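Local atomic coordinates of urocanate hydratase (Paenibacillus sp. Soil724D2, PDB entry 7NED), a protein that catalyses the hydration of urocanate-type substrates with NAD+ bound as cofactor, probably acting on thiourocanate in bacterial ergothioneine breakdown. Residues Ala294-Val297 against Glu298-Glu302; Gly314-Ile317 against Arg318-Ala321; Val326-Ala329 against Phe330-Asp333. All blocks are in the same frame, centred on the assembly; numbering follows the deposited sequence.

Contact 1 (Ala294-Val297 against Glu298-Glu302); sequences AVEV and EAMLE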
loop_
_atom_site.group_PDB
_atom_site.type_symbol
_atom_site.label_atom_id
_atom_site.label_comp_id
_atom_site.label_asym_id
_atom_site.label_seq_id
_atom_site.Cartn_x
_atom_site.Cartn_y
_atom_site.Cartn_z
ATOM N N ALA A 294 24.007 7.041 -19.104
ATOM C CA ALA A 294 24.023 6.236 -20.321
ATOM C C ALA A 294 25.460 5.912 -20.764
ATOM O O ALA A 294 25.770 4.771 -21.139
ATOM C CB ALA A 294 23.254 6.972 -21.427
ATOM N N VAL A 295 26.350 6.902 -20.726
ATOM C CA VAL A 295 27.757 6.668 -21.059
ATOM C C VAL A 295 28.381 5.637 -20.119
ATOM O O VAL A 295 29.141 4.749 -20.542
ATOM C CB VAL A 295 28.539 7.992 -21.009
ATOM C CG1 VAL A 295 30.018 7.706 -21.045
ATOM C CG2 VAL A 295 28.128 8.892 -22.159
ATOM N N GLU A 296 28.122 5.780 -18.824
ATOM C CA GLU A 296 28.685 4.847 -17.865
ATOM C C GLU A 296 28.199 3.428 -18.132
ATOM O O GLU A 296 28.995 2.485 -18.120
ATOM C CB GLU A 296 28.352 5.275 -16.429
ATOM C CG GLU A 296 28.971 4.320 -15.414
ATOM C CD GLU A 296 28.683 4.670 -13.961
ATOM O OE1 GLU A 296 28.079 5.749 -13.649
ATOM O OE2 GLU A 296 29.077 3.839 -13.131
ATOM N N VAL A 297 26.904 3.247 -18.375
ATOM C CA VAL A 297 26.394 1.895 -18.577
ATOM C C VAL A 297 26.859 1.320 -19.918
ATOM O O VAL A 297 27.066 0.108 -20.047
ATOM C CB VAL A 297 24.860 1.876 -18.462
ATOM C CG1 VAL A 297 24.318 0.523 -18.895
ATOM C CG2 VAL A 297 24.435 2.228 -17.050
ATOM N N GLU A 298 27.014 2.155 -20.941
ATOM C CA GLU A 298 27.632 1.667 -22.171
ATOM C C GLU A 298 29.012 1.091 -21.888
ATOM O O GLU A 298 29.375 0.020 -22.383
ATOM C CB GLU A 298 27.747 2.798 -23.188
ATOM C CG GLU A 298 26.475 3.037 -23.966
ATOM C CD GLU A 298 26.151 1.862 -24.866
ATOM O OE1 GLU A 298 26.909 1.593 -25.832
ATOM O OE2 GLU A 298 25.075 1.259 -24.663
ATOM N N ALA A 299 29.801 1.803 -21.095
ATOM C CA ALA A 299 31.101 1.282 -20.689
ATOM C C ALA A 299 30.951 -0.032 -19.922
ATOM O O ALA A 299 31.687 -0.996 -20.169
ATOM C CB ALA A 299 31.839 2.341 -19.870
ATOM N N MET A 300 30.001 -0.091 -18.981
ATOM C CA MET A 300 29.732 -1.342 -18.276
ATOM C C MET A 300 29.379 -2.453 -19.247
ATOM O O MET A 300 29.827 -3.597 -19.088
ATOM C CB MET A 300 28.605 -1.119 -17.260
ATOM C CG MET A 300 29.007 -0.063 -16.230
ATOM S SD MET A 300 27.708 0.255 -14.998
ATOM C CE MET A 300 27.403 -1.361 -14.286
ATOM N N LEU A 301 28.589 -2.158 -20.242
ATOM C CA LEU A 301 28.193 -3.154 -21.208
ATOM C C LEU A 301 29.424 -3.633 -22.008
ATOM O O LEU A 301 29.578 -4.770 -22.246
ATOM C CB LEU A 301 27.093 -2.621 -22.112
ATOM C CG LEU A 301 25.662 -2.603 -21.589
ATOM C CD1 LEU A 301 24.801 -1.727 -22.443
ATOM C CD2 LEU A 301 25.084 -3.979 -21.451
ATOM N N GLU A 302 30.321 -2.744 -22.325
ATOM C CA GLU A 302 31.495 -3.144 -23.049
ATOM C C GLU A 302 32.380 -4.006 -22.156
ATOM O O GLU A 302 32.892 -5.007 -22.588
ATOM C CB GLU A 302 32.225 -1.942 -23.578
ATOM C CG GLU A 302 33.417 -2.289 -24.427
ATOM C CD GLU A 302 33.098 -3.003 -25.743
ATOM O OE1 GLU A 302 33.941 -3.854 -26.133
ATOM O OE2 GLU A 302 32.077 -2.675 -26.399
#
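Two torsions bring V297 and M300 together on one flank of the helix. V297 sends CG1 anti to its backbone N (chi1 171°), leaving CG2 on the side of M300, while M300 folds CG back beside its own N (chi1 -61°), over the preceding turn. The sulfur then lies alongside the valine branch, with V297 CG2 to M300 SD at 4.3 Å. Nearer the backbone, M300 CG sits 3.2 Å from E296 O, the same carbonyl that accepts the amide of M300 (M300 N to E296 O 2.9 Å). One turn on, the other valine branch meets the leucine, V297 CG1 to L301 CD1 at 4.2 Å, and L301 N reaches V297 O at 2.7 Å. The backbone bonds from E298 to A294 and from A299 to V295 complete a regular alpha-helical ladder.

E296 stretches out straight, bringing OE2 to 4.3 Å from M300 SD without a polar bond between them. Its OE1 is hydrogen-bonded to the hydroxyl of Y264, whereas OE2 comes close to D253 OD2. An alanine in place of M300 removes CG, SD and CE, which would probably open a gap beside V297 CG2 and deprive the E296 carboxylate of its sulfur neighbour.

E298, on the exposed side, lays CG 3.4 Å from A294 O. The helix thus buries V297 and M300 next to a carboxylate, with L301 at the margin against V326 and I332, and the closeness of E296 OE2 to D253 would be expected to raise the pKa of one of the two acids.

Contact 2 (Gly314-Ile317 against Arg318-Ala321); sequences GNNI and RSQA. With NAD (nicotinamide-adenine-dinucleotide), chain C.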
loop_
_atom_site.group_PDB
_atom_site.type_symbol
_atom_site.label_atom_id
_atom_site.label_comp_id
_atom_site.label_asym_id
_atom_site.label_seq_id
_atom_site.Cartn_x
_atom_site.Cartn_y
_atom_site.Cartn_z
ATOM N N GLY A 314 21.490 -2.131 -7.370
ATOM C CA GLY A 314 20.217 -1.745 -6.819
ATOM C C GLY A 314 20.025 -0.251 -6.807
ATOM O O GLY A 314 19.545 0.279 -5.820
ATOM N N ASN A 315 20.414 0.457 -7.859
ATOM C CA ASN A 315 20.210 1.900 -7.857
ATOM C C ASN A 315 19.484 2.377 -9.101
ATOM O O ASN A 315 19.605 3.549 -9.451
ATOM C CB ASN A 315 21.533 2.641 -7.691
ATOM C CG ASN A 315 22.542 2.331 -8.816
ATOM O OD1 ASN A 315 22.313 1.433 -9.636
ATOM N ND2 ASN A 315 23.670 3.047 -8.828
ATOM N N ASN A 316 18.686 1.510 -9.750
ATOM C CA ASN A 316 18.039 1.870 -11.028
ATOM C C ASN A 316 18.980 2.431 -12.065
ATOM O O ASN A 316 18.550 3.191 -12.933
ATOM C CB ASN A 316 16.850 2.824 -10.835
ATOM C CG ASN A 316 15.562 2.111 -10.448
ATOM O OD1 ASN A 316 15.499 1.244 -9.586
ATOM N ND2 ASN A 316 14.482 2.608 -11.041
ATOM N N ILE A 317 20.250 2.008 -12.053
ATOM C CA ILE A 317 21.121 2.595 -13.057
ATOM C C ILE A 317 20.742 2.063 -14.443
ATOM O O ILE A 317 20.814 2.804 -15.426
ATOM C CB ILE A 317 22.607 2.364 -12.739
ATOM C CG1 ILE A 317 23.446 3.264 -13.660
ATOM C CG2 ILE A 317 22.928 0.910 -12.986
ATOM C CD1 ILE A 317 24.966 3.334 -13.347
ATOM N N ARG A 318 20.287 0.796 -14.548
ATOM C CA ARG A 318 19.938 0.272 -15.868
ATOM C C ARG A 318 18.660 0.918 -16.370
ATOM O O ARG A 318 18.556 1.270 -17.556
ATOM C CB ARG A 318 19.782 -1.254 -15.840
ATOM C CG ARG A 318 21.093 -2.035 -15.553
ATOM C CD ARG A 318 20.752 -3.484 -15.193
ATOM N NE ARG A 318 19.747 -3.491 -14.139
ATOM C CZ ARG A 318 18.884 -4.480 -13.925
ATOM N NH1 ARG A 318 18.917 -5.564 -14.677
ATOM N NH2 ARG A 318 17.949 -4.371 -12.975
ATOM N N SER A 319 17.671 1.085 -15.475
ATOM C CA SER A 319 16.448 1.784 -15.843
ATOM C C SER A 319 16.761 3.167 -16.386
ATOM O O SER A 319 16.244 3.554 -17.437
ATOM C CB SER A 319 15.496 1.877 -14.642
ATOM O OG SER A 319 15.268 0.595 -14.075
ATOM N N GLN A 320 17.604 3.930 -15.677
ATOM C CA GLN A 320 17.965 5.261 -16.161
ATOM C C GLN A 320 18.660 5.160 -17.513
ATOM O O GLN A 320 18.270 5.827 -18.478
ATOM C CB GLN A 320 18.852 5.984 -15.148
ATOM C CG GLN A 320 18.209 6.217 -13.795
ATOM C CD GLN A 320 17.239 7.384 -13.803
ATOM O OE1 GLN A 320 16.613 7.680 -14.830
ATOM N NE2 GLN A 320 17.104 8.055 -12.662
ATOM N N ALA A 321 19.661 4.284 -17.615
ATOM C CA ALA A 321 20.389 4.147 -18.873
ATOM C C ALA A 321 19.447 3.834 -20.036
ATOM O O ALA A 321 19.604 4.381 -21.128
ATOM C CB ALA A 321 21.463 3.061 -18.749
HETATM P PA NAD C . 24.396 8.804 -1.476
HETATM O O1A NAD C . 23.703 9.821 -2.379
HETATM O O2A NAD C . 24.747 9.003 -0.057
HETATM O O5B NAD C . 25.928 8.697 -2.193
HETATM C C5B NAD C . 25.914 8.666 -3.563
HETATM C C4B NAD C . 27.445 8.890 -3.963
HETATM O O4B NAD C . 27.642 8.929 -5.349
HETATM C C3B NAD C . 27.762 10.310 -3.392
HETATM O O3B NAD C . 28.908 10.267 -2.648
HETATM C C2B NAD C . 27.965 11.155 -4.687
HETATM O O2B NAD C . 28.985 12.079 -4.579
HETATM C C1B NAD C . 28.495 10.061 -5.610
HETATM N N9A NAD C . 28.297 10.320 -7.037
HETATM C C8A NAD C . 27.218 10.905 -7.691
HETATM N N7A NAD C . 27.380 10.981 -8.989
HETATM C C5A NAD C . 28.616 10.393 -9.220
HETATM C C6A NAD C . 29.367 10.175 -10.397
HETATM N N6A NAD C . 28.896 10.535 -11.612
HETATM N N1A NAD C . 30.583 9.564 -10.323
HETATM C C2A NAD C . 31.014 9.253 -9.075
HETATM N N3A NAD C . 30.420 9.399 -7.880
HETATM C C4A NAD C . 29.209 9.985 -7.994
HETATM O O3 NAD C . 23.630 7.514 -1.927
HETATM P PN NAD C . 23.770 6.168 -1.084
HETATM O O1N NAD C . 23.017 5.983 0.201
HETATM O O2N NAD C . 25.203 5.697 -1.221
HETATM O O5D NAD C . 22.964 5.002 -2.064
HETATM C C5D NAD C . 23.486 4.923 -3.402
HETATM C C4D NAD C . 22.610 4.000 -4.205
HETATM O O4D NAD C . 22.373 2.788 -3.514
HETATM C C3D NAD C . 21.185 4.764 -4.208
HETATM O O3D NAD C . 20.571 4.698 -5.489
HETATM C C2D NAD C . 20.320 3.943 -3.182
HETATM O O2D NAD C . 18.993 3.813 -3.491
HETATM C C1D NAD C . 20.984 2.610 -3.654
HETATM N N1N NAD C . 20.594 1.371 -2.969
HETATM C C2N NAD C . 19.299 1.015 -3.290
HETATM C C3N NAD C . 18.742 -0.161 -2.813
HETATM C C7N NAD C . 17.276 -0.427 -3.180
HETATM O O7N NAD C . 16.773 -1.548 -3.241
HETATM N N7N NAD C . 16.466 0.678 -3.383
HETATM C C4N NAD C . 19.565 -0.970 -2.017
HETATM C C5N NAD C . 20.873 -0.578 -1.733
HETATM C C6N NAD C . 21.406 0.618 -2.242
#
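N316 and Q320 are joined first of all through the main chain: Q320 N donates to N316 O at 3.0 Å, and A321 N follows with a bond to I317 O at 2.9 Å. These are the opening i to i+4 bonds of the helix. N316 occupies the N-cap position with its backbone in the left-handed region (phi 51°, psi 31°), a conformation asparagine tolerates well, but its side chain does no capping.

Among the polar side chains, N315 bends back on its own segment, with CG held between the backbone N and the carbonyl carbon (chi1 60°), so that OD1 takes a weak bond from I317 N at 3.2 Å. N315 ND2 is gripped in turn by D253 OD1 and T255 O. N316 ND2 and S319 OG merely lie alongside each other at 3.7 Å; N316 OD1 has a weak bond to H442, and S319 OG another to N444. R318 carries the charge, with salt bridges from NE to D312 and from NH2 to E448.

Van der Waals contact covers the rest. Q320 CG rests 3.2 Å from N316 O, and A321 CB lies 3.4 Å from I317 O. N315 CB touches the cofactor at NAD O3D, 3.2 Å away, and G314 O approaches the nicotinamide ring from one face, at its C2N corner, forming part of the NAD pocket.

The loop that holds these asparagines leaves the end of strand 309-312 in the parallel Rossmann-like sheet and feeds straight into helix 317-323, which packs against helix 282-305 through I317 and A321 on V297, with I293 alongside.

Contact 3 (Val326-Ala329 against Phe330-Asp333); sequences VQNA and FDID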
loop_
_atom_site.group_PDB
_atom_site.type_symbol
_atom_site.label_atom_id
_atom_site.label_comp_id
_atom_site.label_asym_id
_atom_site.label_seq_id
_atom_site.Cartn_x
_atom_site.Cartn_y
_atom_site.Cartn_z
ATOM N N VAL A 326 20.122 3.524 -23.792
ATOM C CA VAL A 326 20.875 2.265 -23.767
ATOM C C VAL A 326 19.843 1.137 -23.834
ATOM O O VAL A 326 19.315 0.673 -22.826
ATOM C CB VAL A 326 21.795 2.162 -22.554
ATOM C CG1 VAL A 326 22.585 0.857 -22.634
ATOM C CG2 VAL A 326 22.718 3.379 -22.469
ATOM N N GLN A 327 19.589 0.648 -25.046
ATOM C CA GLN A 327 18.469 -0.264 -25.241
ATOM C C GLN A 327 18.702 -1.622 -24.602
ATOM O O GLN A 327 17.747 -2.253 -24.132
ATOM C CB GLN A 327 18.195 -0.422 -26.735
ATOM C CG GLN A 327 17.379 0.724 -27.311
ATOM N N ASN A 328 19.950 -2.104 -24.592
ATOM C CA ASN A 328 20.278 -3.401 -24.015
ATOM C C ASN A 328 20.738 -3.279 -22.558
ATOM O O ASN A 328 21.364 -4.200 -22.021
ATOM C CB ASN A 328 21.354 -4.083 -24.867
ATOM C CG ASN A 328 22.517 -3.185 -25.140
ATOM O OD1 ASN A 328 22.359 -1.962 -25.269
ATOM N ND2 ASN A 328 23.716 -3.780 -25.260
ATOM N N ALA A 329 20.434 -2.158 -21.902
ATOM C CA ALA A 329 20.874 -1.981 -20.524
ATOM C C ALA A 329 20.493 -3.166 -19.647
ATOM O O ALA A 329 21.237 -3.526 -18.730
ATOM C CB ALA A 329 20.304 -0.677 -19.952
ATOM N N PHE A 330 19.352 -3.789 -19.894
ATOM C CA PHE A 330 18.965 -4.873 -18.999
ATOM C C PHE A 330 19.605 -6.207 -19.369
ATOM O O PHE A 330 19.264 -7.234 -18.773
ATOM C CB PHE A 330 17.445 -4.957 -18.930
ATOM C CG PHE A 330 16.879 -3.852 -18.145
ATOM C CD1 PHE A 330 16.702 -3.984 -16.773
ATOM C CD2 PHE A 330 16.592 -2.644 -18.753
ATOM C CE1 PHE A 330 16.207 -2.932 -16.027
ATOM C CE2 PHE A 330 16.085 -1.570 -18.008
ATOM C CZ PHE A 330 15.890 -1.727 -16.635
ATOM N N ASP A 331 20.576 -6.192 -20.290
ATOM C CA ASP A 331 21.505 -7.314 -20.405
ATOM C C ASP A 331 22.354 -7.461 -19.146
ATOM O O ASP A 331 22.844 -8.554 -18.847
ATOM C CB ASP A 331 22.412 -7.124 -21.630
ATOM C CG ASP A 331 21.687 -7.342 -22.968
ATOM O OD1 ASP A 331 20.505 -7.748 -22.993
ATOM O OD2 ASP A 331 22.316 -7.050 -24.003
ATOM N N ILE A 332 22.559 -6.373 -18.419
ATOM C CA ILE A 332 23.336 -6.396 -17.188
ATOM C C ILE A 332 22.488 -7.005 -16.083
ATOM O O ILE A 332 21.320 -6.639 -15.917
ATOM C CB ILE A 332 23.789 -4.974 -16.827
ATOM C CG1 ILE A 332 24.895 -4.530 -17.785
ATOM C CG2 ILE A 332 24.378 -4.951 -15.441
ATOM C CD1 ILE A 332 25.216 -3.066 -17.659
ATOM N N ASP A 333 23.079 -7.927 -15.321
ATOM C CA ASP A 333 22.397 -8.617 -14.239
ATOM C C ASP A 333 22.032 -7.660 -13.126
ATOM O O ASP A 333 22.639 -6.607 -12.968
ATOM C CB ASP A 333 23.267 -9.716 -13.638
ATOM C CG ASP A 333 23.278 -10.969 -14.474
ATOM O OD1 ASP A 333 24.368 -11.380 -14.966
ATOM O OD2 ASP A 333 22.178 -11.516 -14.646
#
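N328 and D331 meet with their flat ends set almost perpendicular, the amide and carboxylate planes 84° apart. The touching is done by D331 OD2, which sits against the methylene of N328 at 3.2 Å from N328 CB, while the amide nitrogen is farther off, N328 ND2 to D331 OD2 being 3.8 Å, all at the exposed surface. D331 has CG beside its own backbone N (chi1 -73°), which brings D331 CG to 3.3 Å from N328 O. That same oxygen accepts the backbone amide of the aspartate, D331 N to N328 O at 2.8 Å, with the donor well above the carbonyl plane.

The next residue repeats the pattern. I332 N donates to A329 O at 3.2 Å, again from above the plane, and I332 CB lies 3.5 Å from that oxygen. The ring of F330 lies oblique to the carbonyl carbon of A329, with F330 CD2 4.4 Å from A329 CB. Beyond the two segments, the ring packs on R318, S319 and K322 of helix 317-323.

The successive i to i+3 bonds are those of a short 3-10 turn. It follows directly on a type I beta turn from V326 to A329, closed by A329 N to V326 O, and the pair of tight turns forms much of the connection from helix 317-323 to edge strand 333-334 of the Rossmann-like parallel sheet.

Overall arrangement
The three contacts follow in order along the chain, all within the Rossmann-like domain. Contact 1 lies in helix 282-305, contact 2 at the start of helix 317-323 just after strand 309-312, and contact 3 in the loop leading to strand 333-334. The centres of contact 1 and contact 2 are about 12 Å apart. Contact 3 has its centre about 9 Å from that of contact 1 and about 10 Å from that of contact 2, so they form one cluster. V326 bridges all three, with its side chain against L301 and E298 and its amide close to A321 O, while R318 NH1 reaches I332 O. Together they join two helices and the last two strands of the parallel sheet, with contact 2 at the cofactor.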